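Long-range contacts in oligopeptide ABC transporter, periplasmic oligopeptide-binding protein, putative (Thermotoga maritima MSB8, PDB 5IPW), which probably binds oligopeptides in the periplasm and hands them to a membrane ABC transporter for uptake: residues Val104-Arg109 against Lys168-Lys173; Phe252-Arg257 against Ile274-His279; Ile341-Ala346 against Arg360-Leu365. One frame throughout, in Å; residues are numbered along the deposited sequence.

Contact 1: residues Val104-Arg109 against Lys168-Lys173; sequences VLENGR and KFEFSK
Phe171 and Arg109 meet through one straight backbone bond, Phe171 N to Arg109 O at 2.8 Å with 167° at the hydrogen. The same carbonyl oxygen lies at the edge of the Phe171 ring, in its plane and 3.7 Å from CD2. The Arg109 side chain runs over the departing chain: its CG is 3.5 Å from Lys173 O, while the guanidinium turns one face to the Lys173 backbone. With CG anti to the backbone N (chi1 -173°) and a bend at chi3, the long aliphatic stem of arginine can follow that chain. The turn Glu106-Gly108, joining strands 94-105 and 110-115, sets this up: all three residues sit in the left-handed region, which only glycine, lacking a side chain, takes without cost, and Arg109 N comes back to Leu105 O. Arg109, just ahead of 110-115, thus bonds the end of strand 166-171, its antiparallel neighbour in the five-stranded sheet. The Phe171 ring packs edge-to-face against Tyr175 and Phe178, a setting suited to a large apolar ring. Glu106 OE1 comes within 4.0 Å of Glu170 OE1; these like charges probably repel mildly, so cohesion rests on the backbone bond and the Arg109 stem against Lys173.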
loop_
_atom_site.group_PDB
_atom_site.type_symbol
_atom_site.label_atom_id
_atom_site.label_comp_id
_atom_site.label_asym_id
_atom_site.label_seq_id
_atom_site.Cartn_x
_atom_site.Cartn_y
_atom_site.Cartn_z
ATOM N N VAL A 104 6.928 -21.813 -6.492
ATOM C CA VAL A 104 7.462 -21.739 -5.135
ATOM C C VAL A 104 7.896 -23.138 -4.711
ATOM O O VAL A 104 7.060 -24.042 -4.625
ATOM C CB VAL A 104 6.409 -21.225 -4.138
ATOM C CG1 VAL A 104 7.070 -20.895 -2.806
ATOM C CG2 VAL A 104 5.681 -20.012 -4.699
ATOM N N LEU A 105 9.192 -23.313 -4.448
ATOM C CA LEU A 105 9.749 -24.637 -4.150
ATOM C C LEU A 105 10.515 -24.662 -2.834
ATOM O O LEU A 105 10.775 -23.614 -2.236
ATOM C CB LEU A 105 10.660 -25.106 -5.290
ATOM C CG LEU A 105 10.057 -25.119 -6.696
ATOM C CD1 LEU A 105 11.106 -25.511 -7.726
ATOM C CD2 LEU A 105 8.864 -26.059 -6.773
ATOM N N GLU A 106 10.862 -25.876 -2.396
ATOM C CA GLU A 106 11.600 -26.104 -1.149
ATOM C C GLU A 106 10.969 -25.332 0.006
ATOM O O GLU A 106 11.652 -24.632 0.753
ATOM C CB GLU A 106 13.081 -25.738 -1.319
ATOM C CG GLU A 106 13.841 -26.662 -2.269
ATOM C CD GLU A 106 15.270 -26.208 -2.543
ATOM O OE1 GLU A 106 15.924 -25.639 -1.634
ATOM O OE2 GLU A 106 15.744 -26.428 -3.679
ATOM N N ASN A 107 9.651 -25.466 0.124
ATOM C CA ASN A 107 8.868 -24.745 1.120
ATOM C C ASN A 107 9.279 -23.274 1.245
ATOM O O ASN A 107 9.781 -22.840 2.280
ATOM C CB ASN A 107 8.960 -25.454 2.479
ATOM C CG ASN A 107 7.996 -24.876 3.509
ATOM O OD1 ASN A 107 6.852 -24.541 3.187
ATOM N ND2 ASN A 107 8.456 -24.752 4.753
ATOM N N GLY A 108 9.084 -22.518 0.171
ATOM C CA GLY A 108 9.358 -21.080 0.175
ATOM C C GLY A 108 10.813 -20.700 0.377
ATOM O O GLY A 108 11.115 -19.594 0.823
ATOM N N ARG A 109 11.718 -21.615 0.058
ATOM C CA ARG A 109 13.140 -21.320 0.119
ATOM C C ARG A 109 13.564 -20.758 -1.234
ATOM O O ARG A 109 14.301 -19.773 -1.298
ATOM C CB ARG A 109 13.939 -22.580 0.482
ATOM C CG ARG A 109 15.425 -22.348 0.737
ATOM C CD ARG A 109 16.152 -23.611 1.200
ATOM N NE ARG A 109 16.062 -23.829 2.652
ATOM C CZ ARG A 109 15.140 -24.568 3.278
ATOM N NH1 ARG A 109 14.178 -25.199 2.605
ATOM N NH2 ARG A 109 15.179 -24.677 4.603
ATOM N N LYS A 168 15.950 -17.561 -10.843
ATOM C CA LYS A 168 15.769 -18.314 -9.614
ATOM C C LYS A 168 16.243 -17.477 -8.441
ATOM O O LYS A 168 17.377 -17.010 -8.429
ATOM C CB LYS A 168 16.560 -19.628 -9.688
ATOM C CG LYS A 168 16.644 -20.415 -8.383
ATOM C CD LYS A 168 17.377 -21.738 -8.571
ATOM C CE LYS A 168 17.593 -22.457 -7.244
ATOM N NZ LYS A 168 17.880 -23.906 -7.429
ATOM N N PHE A 169 15.361 -17.283 -7.469
ATOM C CA PHE A 169 15.708 -16.644 -6.206
ATOM C C PHE A 169 15.784 -17.739 -5.156
ATOM O O PHE A 169 14.765 -18.348 -4.840
ATOM C CB PHE A 169 14.629 -15.637 -5.791
ATOM C CG PHE A 169 14.532 -14.432 -6.688
ATOM C CD1 PHE A 169 13.833 -14.494 -7.885
ATOM C CD2 PHE A 169 15.112 -13.224 -6.321
ATOM C CE1 PHE A 169 13.733 -13.385 -8.705
ATOM C CE2 PHE A 169 15.016 -12.112 -7.141
ATOM C CZ PHE A 169 14.325 -12.192 -8.334
ATOM N N GLU A 170 16.983 -18.005 -4.638
ATOM C CA GLU A 170 17.162 -18.978 -3.558
ATOM C C GLU A 170 17.528 -18.249 -2.279
ATOM O O GLU A 170 18.583 -17.617 -2.195
ATOM C CB GLU A 170 18.250 -20.002 -3.899
ATOM C CG GLU A 170 18.510 -21.023 -2.792
ATOM C CD GLU A 170 19.249 -22.260 -3.277
ATOM O OE1 GLU A 170 18.966 -23.363 -2.758
ATOM O OE2 GLU A 170 20.105 -22.133 -4.182
ATOM N N PHE A 171 16.652 -18.338 -1.286
ATOM C CA PHE A 171 16.901 -17.733 0.016
ATOM C C PHE A 171 17.534 -18.748 0.972
ATOM O O PHE A 171 17.377 -19.955 0.798
ATOM C CB PHE A 171 15.593 -17.207 0.610
ATOM C CG PHE A 171 15.049 -16.001 -0.094
ATOM C CD1 PHE A 171 15.505 -14.737 0.231
ATOM C CD2 PHE A 171 14.073 -16.127 -1.075
ATOM C CE1 PHE A 171 15.006 -13.616 -0.411
ATOM C CE2 PHE A 171 13.567 -15.011 -1.719
ATOM C CZ PHE A 171 14.036 -13.753 -1.387
ATOM N N SER A 172 18.258 -18.254 1.972
ATOM C CA SER A 172 18.708 -19.106 3.069
ATOM C C SER A 172 17.526 -19.283 4.004
ATOM O O SER A 172 17.090 -18.308 4.598
ATOM C CB SER A 172 19.872 -18.460 3.823
ATOM O OG SER A 172 19.595 -17.109 4.146
ATOM N N LYS A 173 17.018 -20.513 4.122
ATOM C CA LYS A 173 15.793 -20.825 4.890
ATOM C C LYS A 173 14.518 -20.493 4.100
ATOM O O LYS A 173 14.590 -19.892 3.023
ATOM C CB LYS A 173 15.768 -20.084 6.234
ATOM C CG LYS A 173 15.145 -18.691 6.177
ATOM C CD LYS A 173 15.783 -17.744 7.173
ATOM C CE LYS A 173 14.778 -16.702 7.611
ATOM N NZ LYS A 173 15.440 -15.575 8.313
#

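Contact 2: residues Phe252-Arg257 against Ile274-His279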
loop_
_atom_site.group_PDB
_atom_site.type_symbol
_atom_site.label_atom_id
_atom_site.label_comp_id
_atom_site.label_asym_id
_atom_site.label_seq_id
_atom_site.Cartn_x
_atom_site.Cartn_y
_atom_site.Cartn_z
ATOM N N PHE A 252 6.163 21.274 -18.963
ATOM C CA PHE A 252 5.476 20.061 -19.400
ATOM C C PHE A 252 6.429 18.862 -19.436
ATOM O O PHE A 252 7.296 18.766 -20.303
ATOM C CB PHE A 252 4.799 20.292 -20.752
ATOM C CG PHE A 252 3.735 21.347 -20.702
ATOM C CD1 PHE A 252 2.602 21.162 -19.918
ATOM C CD2 PHE A 252 3.878 22.542 -21.397
ATOM C CE1 PHE A 252 1.624 22.138 -19.844
ATOM C CE2 PHE A 252 2.904 23.525 -21.325
ATOM C CZ PHE A 252 1.774 23.323 -20.549
ATOM N N TYR A 253 6.270 17.976 -18.456
ATOM C CA TYR A 253 7.008 16.715 -18.399
ATOM C C TYR A 253 6.217 15.671 -19.177
ATOM O O TYR A 253 5.104 15.313 -18.785
ATOM C CB TYR A 253 7.191 16.282 -16.948
ATOM C CG TYR A 253 7.967 15.000 -16.768
ATOM C CD1 TYR A 253 9.215 14.826 -17.357
ATOM C CD2 TYR A 253 7.465 13.966 -15.978
ATOM C CE1 TYR A 253 9.931 13.654 -17.178
ATOM C CE2 TYR A 253 8.176 12.796 -15.792
ATOM C CZ TYR A 253 9.403 12.644 -16.397
ATOM O OH TYR A 253 10.105 11.473 -16.216
ATOM N N ILE A 254 6.778 15.201 -20.287
ATOM C CA ILE A 254 6.038 14.344 -21.212
ATOM C C ILE A 254 6.561 12.914 -21.252
ATOM O O ILE A 254 7.764 12.686 -21.420
ATOM C CB ILE A 254 6.033 14.919 -22.641
ATOM C CG1 ILE A 254 5.427 16.336 -22.625
ATOM C CG2 ILE A 254 5.245 14.005 -23.574
ATOM C CD1 ILE A 254 5.409 17.044 -23.966
ATOM N N LEU A 255 5.634 11.963 -21.103
ATOM C CA LEU A 255 5.922 10.544 -21.316
ATOM C C LEU A 255 5.327 10.095 -22.642
ATOM O O LEU A 255 4.208 10.449 -22.974
ATOM C CB LEU A 255 5.361 9.685 -20.192
ATOM C CG LEU A 255 5.664 10.131 -18.766
ATOM C CD1 LEU A 255 4.738 9.420 -17.809
ATOM C CD2 LEU A 255 7.106 9.871 -18.381
ATOM N N GLU A 256 6.097 9.330 -23.400
ATOM C CA GLU A 256 5.658 8.798 -24.679
ATOM C C GLU A 256 5.528 7.282 -24.563
ATOM O O GLU A 256 6.237 6.628 -23.788
ATOM C CB GLU A 256 6.663 9.167 -25.771
ATOM C CG GLU A 256 6.257 8.767 -27.177
ATOM C CD GLU A 256 7.272 9.197 -28.226
ATOM O OE1 GLU A 256 6.887 9.939 -29.153
ATOM O OE2 GLU A 256 8.450 8.797 -28.130
ATOM N N ARG A 257 4.606 6.725 -25.335
ATOM C CA ARG A 257 4.397 5.294 -25.337
ATOM C C ARG A 257 5.685 4.545 -25.655
ATOM O O ARG A 257 6.459 4.957 -26.519
ATOM C CB ARG A 257 3.315 4.909 -26.336
ATOM C CG ARG A 257 3.628 5.221 -27.789
ATOM C CD ARG A 257 2.408 4.932 -28.642
ATOM N NE ARG A 257 1.842 3.669 -28.202
ATOM C CZ ARG A 257 0.589 3.447 -27.823
ATOM N NH1 ARG A 257 -0.353 4.378 -27.874
ATOM N NH2 ARG A 257 0.273 2.230 -27.422
ATOM N N ILE A 274 -3.137 4.938 -24.621
ATOM C CA ILE A 274 -2.806 6.354 -24.650
ATOM C C ILE A 274 -1.387 6.584 -25.188
ATOM O O ILE A 274 -0.441 5.914 -24.773
ATOM C CB ILE A 274 -2.988 6.949 -23.239
ATOM C CG1 ILE A 274 -4.457 6.798 -22.825
ATOM C CG2 ILE A 274 -2.558 8.410 -23.205
ATOM C CD1 ILE A 274 -4.710 7.043 -21.360
ATOM N N ASP A 275 -1.256 7.528 -26.119
ATOM C CA ASP A 275 0.015 7.794 -26.794
ATOM C C ASP A 275 0.987 8.578 -25.909
ATOM O O ASP A 275 2.186 8.269 -25.853
ATOM C CB ASP A 275 -0.224 8.577 -28.088
ATOM C CG ASP A 275 -0.782 7.721 -29.219
ATOM O OD1 ASP A 275 -0.648 6.476 -29.181
ATOM O OD2 ASP A 275 -1.332 8.306 -30.181
ATOM N N TYR A 276 0.469 9.604 -25.246
ATOM C CA TYR A 276 1.280 10.484 -24.418
ATOM C C TYR A 276 0.573 10.813 -23.122
ATOM O O TYR A 276 -0.654 10.915 -23.091
ATOM C CB TYR A 276 1.542 11.800 -25.144
ATOM C CG TYR A 276 2.328 11.661 -26.413
ATOM C CD1 TYR A 276 3.713 11.689 -26.397
ATOM C CD2 TYR A 276 1.690 11.529 -27.622
ATOM C CE1 TYR A 276 4.442 11.570 -27.566
ATOM C CE2 TYR A 276 2.401 11.411 -28.798
ATOM C CZ TYR A 276 3.780 11.427 -28.764
ATOM O OH TYR A 276 4.489 11.295 -29.939
ATOM N N VAL A 277 1.346 10.982 -22.057
ATOM C CA VAL A 277 0.809 11.519 -20.821
ATOM C C VAL A 277 1.689 12.690 -20.419
ATOM O O VAL A 277 2.908 12.553 -20.315
ATOM C CB VAL A 277 0.639 10.457 -19.699
ATOM C CG1 VAL A 277 1.569 9.279 -19.889
ATOM C CG2 VAL A 277 0.810 11.065 -18.311
ATOM N N ARG A 278 1.059 13.853 -20.242
ATOM C CA ARG A 278 1.788 15.078 -19.947
ATOM C C ARG A 278 1.402 15.658 -18.595
ATOM O O ARG A 278 0.224 15.823 -18.280
ATOM C CB ARG A 278 1.634 16.097 -21.091
ATOM C CG ARG A 278 0.673 17.263 -20.898
ATOM C CD ARG A 278 0.382 17.908 -22.247
ATOM N NE ARG A 278 0.427 19.367 -22.243
ATOM C CZ ARG A 278 -0.580 20.184 -21.922
ATOM N NH1 ARG A 278 -1.756 19.721 -21.528
ATOM N NH2 ARG A 278 -0.402 21.495 -21.985
ATOM N N HIS A 279 2.419 15.923 -17.785
ATOM C CA HIS A 279 2.244 16.600 -16.508
ATOM C C HIS A 279 2.668 18.055 -16.654
ATOM O O HIS A 279 3.761 18.340 -17.164
ATOM C CB HIS A 279 3.088 15.938 -15.427
ATOM C CG HIS A 279 2.640 14.556 -15.075
ATOM N ND1 HIS A 279 2.780 13.488 -15.933
ATOM C CD2 HIS A 279 2.067 14.065 -13.952
ATOM C CE1 HIS A 279 2.300 12.401 -15.361
ATOM N NE2 HIS A 279 1.870 12.722 -14.155
HETATM O O HOH W 1 4.229 12.963 -17.960
#
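Arg257 and Asp275 form a salt bridge, NH1 to OD1, in which the carboxylate approaches the edge of the guanidinium with the two planes steeply inclined. Asp275 OD1 also bonds Ser24 OG. Arg257 places its CG between its own N and carbonyl carbon (chi1 63°), which turns the chain back toward the aspartate, while its backbone N bonds Asp275 O at 2.9 Å. A second polar pair is Tyr276 OH to Glu256 OE1, 2.9 Å, using the anti lone pair of the carboxylate; the extended glutamate runs alongside the tyrosine, its CG 3.4 Å from CE1. Along the strands, Tyr253 with His279 and Leu255 with Val277 are hydrogen-bonded pairs, and a water bridges Tyr253 O, Val277 O and His279 ND1. Farther along, the Arg278 guanidinium stacks on Phe252, centres 4.2 Å apart and planes at 27°, an off-centre cation-pi contact suited to a partly exposed place where arginine can keep its charge near solvent. On the opposite face Leu255 CD1 meets Val277 CG1 at 3.8 Å; there the buried leucine and the flat rings of Tyr253 and His279 fill the space between sheet and helix 73-80, against Ile76, Leu79 and Ile80, and Tyr253 OH bonds Leu231 O. The strands run at 161° to each other, forming the antiparallel central pair of a four-stranded mixed sheet, flanked by strands 62-67 and 242-244.

Contact 3: residues Ile341-Ala346 against Arg360-Leu365; sequences ISLNYA and RFRQAL
Tyr345 and Arg362 cross with ring and guanidinium planes 79° apart, so the two flat groups do not stack. The arginine touches chiefly with CD, 3.5 Å from Tyr345 OH in an oblique approach to the ring, and NH1 also comes near CE1. One face of the Tyr345 ring has Leu343 O over its centre. The Phe361 ring is engaged on two sides: Leu365 CG lies over one face, offset toward the rim, while Leu343 CD1 arrives at the edge, 3.9 Å from CD2. Leu343 is the centre of the contact; its CD1 packs among Phe361, Arg362 and Leu365, meeting Leu365 CD1 tip to tip at 3.8 Å and coming within 4.2 Å of Arg362 CG, a place suited to a branched apolar side chain. Arg362 suits its place because its methylenes can join this apolar cluster while its charged end goes on to a polar partner: a bend at chi3 (-68°) turns the guanidinium aside, and NH1 bonds Phe356 O. Tyr345 OH is likewise satisfied, accepting from Leu343 N and bonding Trp587 O, which fixes the ring beside the strand. At the strand's end, Asn344 OD1 takes the N-H of Ala346 in an Asx turn that leads the chain off the sheet. The axes of the segments 341-343 and 360-365 approach to 10.9 Å, a usual spacing for a helix laid on a sheet. The strand order of that five-stranded sheet, with 340-343 running against its neighbours 489-494 and 589-591, is consistent with a lobe of a type II periplasmic binding protein.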
loop_
_atom_site.group_PDB
_atom_site.type_symbol
_atom_site.label_atom_id
_atom_site.label_comp_id
_atom_site.label_asym_id
_atom_site.label_seq_id
_atom_site.Cartn_x
_atom_site.Cartn_y
_atom_site.Cartn_z
ATOM N N ILE A 341 -8.540 4.009 19.551
ATOM C CA ILE A 341 -7.936 4.084 20.879
ATOM C C ILE A 341 -7.583 2.698 21.401
ATOM O O ILE A 341 -8.258 1.708 21.111
ATOM C CB ILE A 341 -8.870 4.791 21.891
ATOM C CG1 ILE A 341 -8.117 5.156 23.174
ATOM C CG2 ILE A 341 -10.085 3.932 22.225
ATOM C CD1 ILE A 341 -8.933 6.007 24.127
ATOM N N SER A 342 -6.499 2.634 22.157
ATOM C CA SER A 342 -6.188 1.450 22.936
ATOM C C SER A 342 -5.938 1.897 24.372
ATOM O O SER A 342 -5.395 2.977 24.615
ATOM C CB SER A 342 -4.995 0.682 22.354
ATOM O OG SER A 342 -3.962 1.544 21.929
ATOM N N LEU A 343 -6.390 1.088 25.318
ATOM C CA LEU A 343 -6.155 1.356 26.727
ATOM C C LEU A 343 -4.819 0.742 27.114
ATOM O O LEU A 343 -4.325 -0.159 26.441
ATOM C CB LEU A 343 -7.282 0.766 27.578
ATOM C CG LEU A 343 -8.709 1.160 27.180
ATOM C CD1 LEU A 343 -9.703 0.258 27.888
ATOM C CD2 LEU A 343 -8.986 2.627 27.480
ATOM N N ASN A 344 -4.234 1.231 28.199
ATOM C CA ASN A 344 -2.948 0.726 28.646
ATOM C C ASN A 344 -3.143 -0.585 29.411
ATOM O O ASN A 344 -3.445 -0.582 30.598
ATOM C CB ASN A 344 -2.238 1.784 29.499
ATOM C CG ASN A 344 -0.798 1.423 29.802
ATOM O OD1 ASN A 344 -0.374 0.284 29.607
ATOM N ND2 ASN A 344 -0.039 2.395 30.292
ATOM N N TYR A 345 -2.959 -1.707 28.725
ATOM C CA TYR A 345 -3.218 -3.029 29.314
ATOM C C TYR A 345 -2.043 -3.548 30.139
ATOM O O TYR A 345 -2.097 -4.653 30.690
ATOM C CB TYR A 345 -3.591 -4.026 28.218
ATOM C CG TYR A 345 -4.633 -3.465 27.284
ATOM C CD1 TYR A 345 -5.908 -3.177 27.735
ATOM C CD2 TYR A 345 -4.327 -3.180 25.961
ATOM C CE1 TYR A 345 -6.861 -2.643 26.892
ATOM C CE2 TYR A 345 -5.272 -2.643 25.105
ATOM C CZ TYR A 345 -6.537 -2.379 25.576
ATOM O OH TYR A 345 -7.476 -1.844 24.735
ATOM N N ALA A 346 -0.975 -2.755 30.199
ATOM C CA ALA A 346 0.102 -2.963 31.158
ATOM C C ALA A 346 0.172 -1.794 32.152
ATOM O O ALA A 346 1.222 -1.522 32.711
ATOM C CB ALA A 346 1.427 -3.130 30.428
ATOM N N ARG A 360 -15.185 -6.973 28.733
ATOM C CA ARG A 360 -16.488 -6.344 28.899
ATOM C C ARG A 360 -16.403 -4.830 29.039
ATOM O O ARG A 360 -17.298 -4.117 28.591
ATOM C CB ARG A 360 -17.198 -6.956 30.107
ATOM C CG ARG A 360 -17.650 -8.395 29.866
ATOM C CD ARG A 360 -17.326 -9.312 31.033
ATOM N NE ARG A 360 -17.849 -8.792 32.295
ATOM C CZ ARG A 360 -17.602 -9.317 33.492
ATOM N NH1 ARG A 360 -16.830 -10.394 33.621
ATOM N NH2 ARG A 360 -18.133 -8.755 34.567
ATOM N N PHE A 361 -15.328 -4.345 29.660
ATOM C CA PHE A 361 -15.110 -2.908 29.777
ATOM C C PHE A 361 -14.918 -2.292 28.392
ATOM O O PHE A 361 -15.445 -1.210 28.106
ATOM C CB PHE A 361 -13.909 -2.578 30.683
ATOM C CG PHE A 361 -13.716 -1.095 30.902
ATOM C CD1 PHE A 361 -14.673 -0.349 31.586
ATOM C CD2 PHE A 361 -12.606 -0.434 30.391
ATOM C CE1 PHE A 361 -14.521 1.021 31.770
ATOM C CE2 PHE A 361 -12.449 0.937 30.576
ATOM C CZ PHE A 361 -13.410 1.666 31.264
ATOM N N ARG A 362 -14.175 -2.989 27.536
ATOM C CA ARG A 362 -13.907 -2.501 26.178
ATOM C C ARG A 362 -15.173 -2.588 25.321
ATOM O O ARG A 362 -15.577 -1.595 24.706
ATOM C CB ARG A 362 -12.739 -3.266 25.548
ATOM C CG ARG A 362 -11.475 -3.209 26.399
ATOM C CD ARG A 362 -10.244 -3.697 25.664
ATOM N NE ARG A 362 -10.271 -5.132 25.373
ATOM C CZ ARG A 362 -9.626 -6.075 26.063
ATOM N NH1 ARG A 362 -8.896 -5.787 27.142
ATOM N NH2 ARG A 362 -9.721 -7.342 25.672
ATOM N N GLN A 363 -15.813 -3.762 25.322
ATOM C CA GLN A 363 -17.124 -3.940 24.677
ATOM C C GLN A 363 -18.049 -2.779 25.041
ATOM O O GLN A 363 -18.647 -2.134 24.164
ATOM C CB GLN A 363 -17.760 -5.270 25.097
ATOM C CG GLN A 363 -17.059 -6.494 24.522
ATOM C CD GLN A 363 -17.531 -7.814 25.123
ATOM O OE1 GLN A 363 -18.325 -7.840 26.064
ATOM N NE2 GLN A 363 -17.035 -8.922 24.579
ATOM N N ALA A 364 -18.133 -2.503 26.343
ATOM C CA ALA A 364 -18.933 -1.394 26.858
ATOM C C ALA A 364 -18.490 -0.049 26.287
ATOM O O ALA A 364 -19.324 0.760 25.869
ATOM C CB ALA A 364 -18.871 -1.366 28.380
ATOM N N LEU A 365 -17.178 0.182 26.275
ATOM C CA LEU A 365 -16.632 1.463 25.819
ATOM C C LEU A 365 -16.970 1.755 24.359
ATOM O O LEU A 365 -17.244 2.909 24.021
ATOM C CB LEU A 365 -15.110 1.543 26.032
ATOM C CG LEU A 365 -14.543 1.943 27.401
ATOM C CD1 LEU A 365 -13.033 2.095 27.294
ATOM C CD2 LEU A 365 -15.143 3.229 27.946
#

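From the N terminus the chain first makes contact 1, which closes a loop of 58 residues carrying both helix and strand and joins the turn after strand 94-105 to the end of strand 166-171 in an antiparallel sheet. Contact 2 follows, closing 16 residues between the two middle strands of a separate mixed sheet. Contact 3 comes last, its 13-residue loop, mostly helical, bringing a helix back over the strand before it. The three loops lie in series, none nesting or crossing. They are well separated: nearest atoms are about 25 Å apart between contacts 1 and 2, and about 36 Å between 2 and 3, which sit on opposite sides of the chain's centre.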